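Local coordinates for protein type IV pilus biogenesis factor PilY1 (Pseudomonas aeruginosa, PDB 3HX6) that primes type IV pilus assembly and apparently regulates pilus retraction during twitching motility through calcium binding and release, besides mediating adhesion to host cells, at residues L159-K164 with Y193-P198; L397-D402 with I412-Q417. The protein carries 3 engineered substitutions. One frame throughout, in Å; residues are numbered along the deposited sequence.

Overall arrangement
The chain is the C-terminal, beta-propeller-bearing part of PilY1, and its two contacts follow one another in series. Contact 1 comes first: the loop segment 159-164, between strands 150-158 and 165-170 of one four-stranded antiparallel sheet, meets 193-198, the connection from that sheet's last strand, 178-184, to strand 199-202 of the next. It closes a loop of 28 residues and ties neighbouring propeller sheets together at their junction. Contact 2 closes a shorter loop of nine residues much later, within the hairpin of strands 392-405 and 408-415. The contacts neither nest nor cross. The centres of contacts 1 and 2 are about 35 Å apart, their nearest atoms about 20 Å apart.

Contact 1: L159-K164 with Y193-P198; sequences LRAGGK and YSFPKP
The carbonyl oxygen of Phe195 is gripped by the Arg160 guanidinium and by two waters. Arg160 NH2 bonds to Phe195 O at 3.3 Å, an oblique approach from above the carbonyl plane, not on a lone pair, with an N-H...O angle of 138°. Water 1 donates to the same oxygen at 2.6 Å from Phe195 O and accepts from Arg160 NH1, while water 2 bridges it to NH2 through a weak second bond. The Arg160 chain turns away at its root and reaches back by bending twice beyond CG, which carries the guanidinium to the 193-198 backbone. Its NH1 is also bonded to Val136 O. One guanidinium face looks on Phe195 CD1, the two planes lying 65° apart, and at the far end of the ring Phe195 CZ meets Ala161 CB at 3.8 Å. Lys164 packs over one face of the Tyr193 ring, its CG 4.1 Å from the Tyr193 ring centroid in a CH-pi contact. The extended lysine chain runs on past the ring, CE 3.9 Å from Tyr193 CE2, to bond through NZ with Ser217 O. Water 4 donates to Gly163 O and accepts from Ser194 N, linking the two backbones. The type II' turn 159-162 and its flank are thus joined to the inter-sheet loop through carbonyl groups and ordered water together with apolar side-chain packing, and the arginine charge, buried with that water, probably polarises the carbonyls around it.

Contact 2: L397-D402 with I412-Q417; sequences LDLQAD and IRIASQ
Gln400 and Arg413 meet through one oxygen: both Arg413 NE and NH2 donate to Gln400 OE1, each at 2.9 Å, in a side-on grip. OE1 lies in the guanidinium plane, and the amide is turned only 25° from it, so the two flat groups are nearly coplanar. Both chains are extended, Gln400 with CG anti to its backbone N (chi1 177°), which carries OE1 to the NE/NH2 edge of the arginine. On the same face, Leu397 CD2 rests against Ala415 CB at 3.8 Å. The other face carries Leu399 and Ile414 side by side, and their CD1 atoms are tightly packed at 3.4 Å; Ile412 CD1 approaches Leu399 CD1 at 4.4 Å and lies near Ala401 CB. Main-chain bonds hold these pairs in place: Ala401 and Ile412 exchange two, and Ile414 N donates to Leu399 O at 2.8 Å. Ile414 O in turn accepts from Asp398 N at 2.9 Å and, weakly, from Leu399 N. Farther out, Arg413 NH1 forms a salt bridge with Glu447 and a hydrogen bond with Tyr481 OH, while Trp479 makes a cation-pi contact with the same arginine. Tyr510 covers the Leu399 and Ile414 face. With Asp398 and Leu399 both set opposite Ile414, the register slips by one residue, the classic beta bulge of an antiparallel hairpin, here formed by strands 392-405 and 408-415.

Contact 1: L159-K164 with Y193-P198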
loop_
_atom_site.group_PDB
_atom_site.type_symbol
_atom_site.label_atom_id
_atom_site.label_comp_id
_atom_site.label_asym_id
_atom_site.label_seq_id
_atom_site.Cartn_x
_atom_site.Cartn_y
_atom_site.Cartn_z
ATOM N N LEU A 159 -13.893 -19.059 -24.155
ATOM C CA LEU A 159 -13.215 -19.948 -25.089
ATOM C C LEU A 159 -12.252 -19.184 -25.995
ATOM O O LEU A 159 -11.552 -19.782 -26.817
ATOM C CB LEU A 159 -14.244 -20.695 -25.942
ATOM C CG LEU A 159 -15.340 -21.430 -25.164
ATOM C CD1 LEU A 159 -16.163 -22.289 -26.116
ATOM C CD2 LEU A 159 -14.707 -22.300 -24.084
ATOM N N ARG A 160 -12.223 -17.861 -25.844
ATOM C CA ARG A 160 -11.340 -17.019 -26.643
ATOM C C ARG A 160 -11.635 -17.222 -28.132
ATOM O O ARG A 160 -12.790 -17.162 -28.551
ATOM C CB ARG A 160 -9.883 -17.378 -26.341
ATOM C CG ARG A 160 -9.503 -17.290 -24.866
ATOM C CD ARG A 160 -8.978 -15.913 -24.520
ATOM N NE ARG A 160 -10.001 -14.992 -24.053
ATOM C CZ ARG A 160 -9.883 -13.669 -24.104
ATOM N NH1 ARG A 160 -8.789 -13.112 -24.613
ATOM N NH2 ARG A 160 -10.850 -12.900 -23.626
ATOM N N ALA A 161 -10.595 -17.477 -28.924
ATOM C CA ALA A 161 -10.768 -17.690 -30.362
ATOM C C ALA A 161 -11.138 -19.136 -30.676
ATOM O O ALA A 161 -11.493 -19.462 -31.810
ATOM C CB ALA A 161 -9.492 -17.306 -31.104
ATOM N N GLY A 162 -11.068 -19.997 -29.664
ATOM C CA GLY A 162 -11.375 -21.403 -29.860
ATOM C C GLY A 162 -12.836 -21.721 -30.102
ATOM O O GLY A 162 -13.160 -22.702 -30.774
ATOM N N GLY A 163 -13.721 -20.900 -29.549
ATOM C CA GLY A 163 -15.146 -21.122 -29.723
ATOM C C GLY A 163 -15.940 -19.978 -29.126
ATOM O O GLY A 163 -15.363 -19.054 -28.556
ATOM N N LYS A 164 -17.261 -20.031 -29.264
ATOM C CA LYS A 164 -18.121 -18.988 -28.727
ATOM C C LYS A 164 -18.704 -19.488 -27.414
ATOM O O LYS A 164 -19.704 -20.204 -27.390
ATOM C CB LYS A 164 -19.235 -18.667 -29.723
ATOM C CG LYS A 164 -18.711 -18.210 -31.080
ATOM C CD LYS A 164 -19.824 -18.126 -32.113
ATOM C CE LYS A 164 -19.285 -17.657 -33.453
ATOM N NZ LYS A 164 -20.343 -17.642 -34.505
ATOM N N TYR A 193 -17.190 -14.729 -30.217
ATOM C CA TYR A 193 -15.921 -15.035 -29.578
ATOM C C TYR A 193 -15.787 -14.011 -28.460
ATOM O O TYR A 193 -15.698 -12.803 -28.698
ATOM C CB TYR A 193 -14.785 -14.933 -30.590
ATOM C CG TYR A 193 -14.926 -15.976 -31.666
ATOM C CD1 TYR A 193 -14.734 -17.326 -31.375
ATOM C CD2 TYR A 193 -15.343 -15.629 -32.949
ATOM C CE1 TYR A 193 -14.959 -18.304 -32.330
ATOM C CE2 TYR A 193 -15.573 -16.600 -33.913
ATOM C CZ TYR A 193 -15.380 -17.933 -33.595
ATOM O OH TYR A 193 -15.619 -18.896 -34.540
ATOM N N SER A 194 -15.780 -14.513 -27.234
ATOM C CA SER A 194 -15.744 -13.661 -26.068
ATOM C C SER A 194 -14.437 -13.022 -25.652
ATOM O O SER A 194 -13.927 -13.255 -24.556
ATOM C CB SER A 194 -16.366 -14.417 -24.905
ATOM O OG SER A 194 -17.715 -14.728 -25.223
ATOM N N PHE A 195 -13.903 -12.189 -26.534
ATOM C CA PHE A 195 -12.684 -11.461 -26.244
ATOM C C PHE A 195 -12.970 -10.352 -25.228
ATOM O O PHE A 195 -12.088 -9.962 -24.466
ATOM C CB PHE A 195 -12.126 -10.854 -27.531
ATOM C CG PHE A 195 -11.534 -11.866 -28.463
ATOM C CD1 PHE A 195 -10.217 -12.288 -28.302
ATOM C CD2 PHE A 195 -12.289 -12.406 -29.497
ATOM C CE1 PHE A 195 -9.661 -13.230 -29.158
ATOM C CE2 PHE A 195 -11.740 -13.354 -30.359
ATOM C CZ PHE A 195 -10.424 -13.763 -30.189
ATOM N N PRO A 196 -14.210 -9.825 -25.204
ATOM C CA PRO A 196 -14.498 -8.763 -24.239
ATOM C C PRO A 196 -14.242 -9.201 -22.804
ATOM O O PRO A 196 -14.463 -10.353 -22.455
ATOM C CB PRO A 196 -15.979 -8.469 -24.478
ATOM C CG PRO A 196 -16.152 -8.773 -25.930
ATOM C CD PRO A 196 -15.381 -10.067 -26.067
ATOM N N LYS A 197 -13.765 -8.275 -21.984
ATOM C CA LYS A 197 -13.515 -8.557 -20.581
ATOM C C LYS A 197 -14.802 -8.262 -19.824
ATOM O O LYS A 197 -15.308 -7.139 -19.841
ATOM C CB LYS A 197 -12.396 -7.671 -20.039
ATOM C CG LYS A 197 -11.024 -7.986 -20.606
ATOM C CD LYS A 197 -9.935 -7.268 -19.819
ATOM C CE LYS A 197 -8.555 -7.666 -20.315
ATOM N NZ LYS A 197 -7.488 -7.297 -19.338
ATOM N N PRO A 198 -15.355 -9.269 -19.147
ATOM C CA PRO A 198 -16.592 -9.030 -18.410
ATOM C C PRO A 198 -16.364 -8.299 -17.099
ATOM O O PRO A 198 -15.245 -8.263 -16.572
ATOM C CB PRO A 198 -17.131 -10.440 -18.191
ATOM C CG PRO A 198 -15.875 -11.231 -17.999
ATOM C CD PRO A 198 -14.958 -10.687 -19.078
HETATM O O HOH W 1 -9.494 -9.912 -24.424
HETATM O O HOH W 2 -10.825 -10.921 -21.918
HETATM O O HOH W 3 -12.999 -12.389 -22.150
HETATM O O HOH W 4 -15.002 -17.128 -26.835
#

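Contact 2: L397-D402 with I412-Q417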
loop_
_atom_site.group_PDB
_atom_site.type_symbol
_atom_site.label_atom_id
_atom_site.label_comp_id
_atom_site.label_asym_id
_atom_site.label_seq_id
_atom_site.Cartn_x
_atom_site.Cartn_y
_atom_site.Cartn_z
ATOM N N LEU A 397 0.214 14.023 -30.368
ATOM C CA LEU A 397 1.446 13.531 -29.778
ATOM C C LEU A 397 2.428 14.281 -30.666
ATOM O O LEU A 397 2.533 14.005 -31.860
ATOM C CB LEU A 397 1.556 12.020 -29.948
ATOM C CG LEU A 397 0.575 11.271 -29.040
ATOM C CD1 LEU A 397 0.773 9.773 -29.184
ATOM C CD2 LEU A 397 0.802 11.706 -27.589
ATOM N N ASP A 398 3.116 15.253 -30.082
ATOM C CA ASP A 398 4.014 16.108 -30.841
ATOM C C ASP A 398 5.482 15.772 -30.893
ATOM O O ASP A 398 6.208 16.330 -31.712
ATOM C CB ASP A 398 3.868 17.546 -30.352
ATOM C CG ASP A 398 2.456 18.054 -30.487
ATOM O OD1 ASP A 398 1.743 17.562 -31.386
ATOM O OD2 ASP A 398 2.060 18.940 -29.707
ATOM N N LEU A 399 5.933 14.867 -30.039
ATOM C CA LEU A 399 7.343 14.554 -30.035
ATOM C C LEU A 399 7.675 13.216 -29.400
ATOM O O LEU A 399 7.099 12.832 -28.383
ATOM C CB LEU A 399 8.086 15.680 -29.302
ATOM C CG LEU A 399 9.612 15.721 -29.176
ATOM C CD1 LEU A 399 10.109 14.644 -28.232
ATOM C CD2 LEU A 399 10.226 15.576 -30.559
ATOM N N GLN A 400 8.586 12.497 -30.042
ATOM C CA GLN A 400 9.079 11.241 -29.517
ATOM C C GLN A 400 10.572 11.461 -29.447
ATOM O O GLN A 400 11.174 11.938 -30.406
ATOM C CB GLN A 400 8.800 10.060 -30.439
ATOM C CG GLN A 400 9.409 8.775 -29.883
ATOM C CD GLN A 400 9.035 7.547 -30.678
ATOM O OE1 GLN A 400 7.860 7.292 -30.922
ATOM N NE2 GLN A 400 10.037 6.770 -31.073
ATOM N N ALA A 401 11.169 11.138 -28.314
ATOM C CA ALA A 401 12.598 11.319 -28.174
ATOM C C ALA A 401 13.159 10.369 -27.145
ATOM O O ALA A 401 12.424 9.776 -26.350
ATOM C CB ALA A 401 12.907 12.757 -27.777
ATOM N N ASP A 402 14.472 10.216 -27.193
ATOM C CA ASP A 402 15.196 9.377 -26.261
ATOM C C ASP A 402 15.840 10.363 -25.304
ATOM O O ASP A 402 16.465 11.339 -25.728
ATOM C CB ASP A 402 16.264 8.570 -26.996
ATOM C CG ASP A 402 15.703 7.328 -27.656
ATOM O OD1 ASP A 402 14.534 7.355 -28.093
ATOM O OD2 ASP A 402 16.434 6.320 -27.743
ATOM N N ILE A 412 10.487 8.528 -24.831
ATOM C CA ILE A 412 9.246 9.131 -24.390
ATOM C C ILE A 412 8.524 9.887 -25.484
ATOM O O ILE A 412 9.043 10.089 -26.586
ATOM C CB ILE A 412 9.512 10.092 -23.209
ATOM C CG1 ILE A 412 10.510 11.181 -23.613
ATOM C CG2 ILE A 412 10.115 9.322 -22.040
ATOM C CD1 ILE A 412 9.950 12.278 -24.481
ATOM N N ARG A 413 7.306 10.297 -25.168
ATOM C CA ARG A 413 6.509 11.074 -26.089
ATOM C C ARG A 413 5.901 12.221 -25.307
ATOM O O ARG A 413 5.606 12.087 -24.118
ATOM C CB ARG A 413 5.417 10.214 -26.722
ATOM C CG ARG A 413 5.934 9.310 -27.823
ATOM C CD ARG A 413 4.837 8.458 -28.449
ATOM N NE ARG A 413 5.376 7.615 -29.513
ATOM C CZ ARG A 413 4.683 6.674 -30.143
ATOM N NH1 ARG A 413 3.417 6.451 -29.811
ATOM N NH2 ARG A 413 5.251 5.963 -31.107
ATOM N N ILE A 414 5.760 13.361 -25.970
ATOM C CA ILE A 414 5.169 14.535 -25.348
ATOM C C ILE A 414 3.893 14.857 -26.100
ATOM O O ILE A 414 3.859 14.831 -27.330
ATOM C CB ILE A 414 6.119 15.762 -25.403
ATOM C CG1 ILE A 414 7.310 15.533 -24.467
ATOM C CG2 ILE A 414 5.378 17.033 -25.000
ATOM C CD1 ILE A 414 8.572 15.182 -25.208
ATOM N N ALA A 415 2.840 15.144 -25.348
ATOM C CA ALA A 415 1.552 15.462 -25.934
ATOM C C ALA A 415 1.295 16.954 -25.819
ATOM O O ALA A 415 1.893 17.631 -24.985
ATOM C CB ALA A 415 0.449 14.689 -25.210
ATOM N N SER A 416 0.399 17.452 -26.664
ATOM C CA SER A 416 0.012 18.857 -26.650
ATOM C C SER A 416 -0.783 19.090 -25.372
ATOM O O SER A 416 -1.115 18.137 -24.654
ATOM C CB SER A 416 -0.867 19.173 -27.863
ATOM O OG SER A 416 -2.002 18.317 -27.907
ATOM N N GLN A 417 -1.097 20.351 -25.094
ATOM C CA GLN A 417 -1.845 20.699 -23.894
ATOM C C GLN A 417 -2.878 21.777 -24.214
ATOM O O GLN A 417 -2.917 22.830 -23.585
ATOM C CB GLN A 417 -0.879 21.192 -22.814
ATOM C CG GLN A 417 -1.504 21.438 -21.452
ATOM C CD GLN A 417 -0.460 21.793 -20.410
ATOM O OE1 GLN A 417 -0.204 21.031 -19.477
ATOM N NE2 GLN A 417 0.155 22.949 -20.570
#